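Local atomic coordinates of glutaredoxin (Grx-1) (Archaeoglobus fulgidus, PDB entry 3IC4), a protein that probably transfers electrons in thiol-disulfide exchange, as a small redox protein of the glutaredoxin family with the thioredoxin fold. Residues 79-83 against 84-88. Sequence-based numbering, arbitrary orientation.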
loop_
_atom_site.group_PDB
_atom_site.type_symbol
_atom_site.label_atom_id
_atom_site.label_comp_id
_atom_site.label_asym_id
_atom_site.label_seq_id
_atom_site.Cartn_x
_atom_site.Cartn_y
_atom_site.Cartn_z
ATOM N N LEU A 79 -7.153 -3.153 -4.750
ATOM C CA LEU A 79 -7.767 -2.691 -3.542
ATOM C C LEU A 79 -8.403 -3.932 -2.944
ATOM O O LEU A 79 -9.236 -4.588 -3.580
ATOM C CB LEU A 79 -8.820 -1.613 -3.846
ATOM C CG LEU A 79 -9.859 -1.222 -2.793
ATOM C CD1 LEU A 79 -9.169 -0.666 -1.613
ATOM C CD2 LEU A 79 -10.850 -0.209 -3.374
ATOM N N GLY A 80 -7.960 -4.245 -1.728
ATOM C CA GLY A 80 -8.411 -5.402 -0.962
ATOM C C GLY A 80 -7.522 -6.638 -1.085
ATOM O O GLY A 80 -6.715 -6.747 -2.019
ATOM N N TYR A 81 -7.657 -7.558 -0.134
ATOM C CA TYR A 81 -6.978 -8.815 -0.209
ATOM C C TYR A 81 -7.662 -9.773 -1.163
ATOM O O TYR A 81 -8.795 -10.284 -0.914
ATOM C CB TYR A 81 -6.883 -9.468 1.168
ATOM C CG TYR A 81 -6.159 -10.782 1.154
ATOM C CD1 TYR A 81 -4.802 -10.842 0.913
ATOM C CD2 TYR A 81 -6.811 -11.976 1.399
ATOM C CE1 TYR A 81 -4.151 -12.032 0.881
ATOM C CE2 TYR A 81 -6.134 -13.173 1.435
ATOM C CZ TYR A 81 -4.820 -13.198 1.168
ATOM O OH TYR A 81 -4.131 -14.415 1.223
ATOM N N ASN A 82 -7.084 -9.941 -2.319
ATOM C CA ASN A 82 -7.579 -10.901 -3.298
ATOM C C ASN A 82 -6.364 -11.539 -3.882
ATOM O O ASN A 82 -5.599 -10.867 -4.572
ATOM C CB ASN A 82 -8.324 -10.228 -4.429
ATOM C CG ASN A 82 -8.825 -11.239 -5.498
ATOM O OD1 ASN A 82 -8.091 -11.660 -6.379
ATOM N ND2 ASN A 82 -10.092 -11.616 -5.391
ATOM N N GLU A 83 -6.205 -12.831 -3.642
ATOM C CA GLU A 83 -4.930 -13.461 -4.017
ATOM C C GLU A 83 -4.691 -13.513 -5.519
ATOM O O GLU A 83 -3.586 -13.296 -6.001
ATOM C CB GLU A 83 -4.912 -14.860 -3.489
ATOM C CG GLU A 83 -4.696 -14.991 -2.019
ATOM C CD GLU A 83 -4.334 -16.431 -1.678
ATOM O OE1 GLU A 83 -3.107 -16.699 -1.521
ATOM O OE2 GLU A 83 -5.271 -17.266 -1.619
ATOM N N GLU A 84 -5.735 -13.832 -6.256
ATOM C CA GLU A 84 -5.639 -13.918 -7.701
ATOM C C GLU A 84 -5.222 -12.560 -8.286
ATOM O O GLU A 84 -4.307 -12.483 -9.080
ATOM C CB GLU A 84 -6.999 -14.368 -8.272
ATOM C CG GLU A 84 -7.554 -15.751 -7.740
ATOM C CD GLU A 84 -7.624 -15.941 -6.149
ATOM O OE1 GLU A 84 -8.271 -15.104 -5.414
ATOM O OE2 GLU A 84 -7.032 -16.969 -5.654
ATOM N N LYS A 85 -5.876 -11.494 -7.862
ATOM C CA LYS A 85 -5.573 -10.152 -8.337
ATOM C C LYS A 85 -4.186 -9.694 -7.914
ATOM O O LYS A 85 -3.473 -9.073 -8.708
ATOM C CB LYS A 85 -6.623 -9.153 -7.846
ATOM C CG LYS A 85 -7.961 -9.231 -8.627
ATOM C CD LYS A 85 -8.812 -7.959 -8.415
ATOM C CE LYS A 85 -9.586 -8.019 -7.095
ATOM N NZ LYS A 85 -10.826 -7.053 -7.012
ATOM N N LEU A 86 -3.767 -10.038 -6.694
ATOM C CA LEU A 86 -2.422 -9.694 -6.258
ATOM C C LEU A 86 -1.349 -10.450 -7.066
ATOM O O LEU A 86 -0.376 -9.865 -7.450
ATOM C CB LEU A 86 -2.260 -9.927 -4.734
ATOM C CG LEU A 86 -3.046 -8.986 -3.793
ATOM C CD1 LEU A 86 -3.163 -9.478 -2.307
ATOM C CD2 LEU A 86 -2.410 -7.624 -3.811
ATOM N N LYS A 87 -1.541 -11.745 -7.329
ATOM C CA LYS A 87 -0.594 -12.522 -8.144
ATOM C C LYS A 87 -0.516 -11.921 -9.537
ATOM O O LYS A 87 0.552 -11.629 -9.992
ATOM C CB LYS A 87 -1.021 -13.988 -8.242
ATOM C CG LYS A 87 -0.864 -14.747 -6.931
ATOM C CD LYS A 87 -1.571 -16.126 -6.985
ATOM C CE LYS A 87 -1.591 -16.800 -5.577
ATOM N NZ LYS A 87 -1.966 -18.237 -5.521
ATOM N N GLU A 88 -1.656 -11.596 -10.147
ATOM C CA GLU A 88 -1.645 -10.918 -11.444
ATOM C C GLU A 88 -0.886 -9.552 -11.433
ATOM O O GLU A 88 -0.102 -9.243 -12.343
ATOM C CB GLU A 88 -3.085 -10.740 -11.925
ATOM C CG GLU A 88 -3.180 -10.011 -13.229
ATOM C CD GLU A 88 -2.181 -10.504 -14.261
ATOM O OE1 GLU A 88 -2.216 -11.728 -14.551
ATOM O OE2 GLU A 88 -1.377 -9.674 -14.794
#
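Asn82 N-caps the C-terminal helix 83-91 of this thioredoxin fold: its OD1 accepts from Lys85 N at 2.7 Å, with the donor N in the plane of the amide carbonyl and the bond nearly straight. With CG anti to the backbone N (chi1 179°), the amide folds back over the first turn, where OD1 also touches Lys85 CB at 3.3 Å. With an alanine here, Lys85 N is likely to lose its capping acceptor and the first turn to fray more readily. The regular i to i+4 backbone bonds follow, Leu86 N donating to Asn82 O at 2.9 Å and Lys87 N to Glu83 O. Packing is tight on the inner side: buried Leu86 lays CG against Asn82 O (3.3 Å) and its CD1 meets Tyr81 CD1 at 3.9 Å, the two side chains crossing at about a right angle. Leu86 also touches Phe31 of helix 23-35, Val71 and Val78. The solvent side is looser. Glu83 OE1 stays 4.4 Å from Lys87 NZ, beyond a salt bridge, and exposed Glu84 turns its carboxylate almost perpendicular to the Asn82 amide (83°). Lys85, bent at chi3, runs back across the cap and rests CE on Asn82 CG at 3.7 Å.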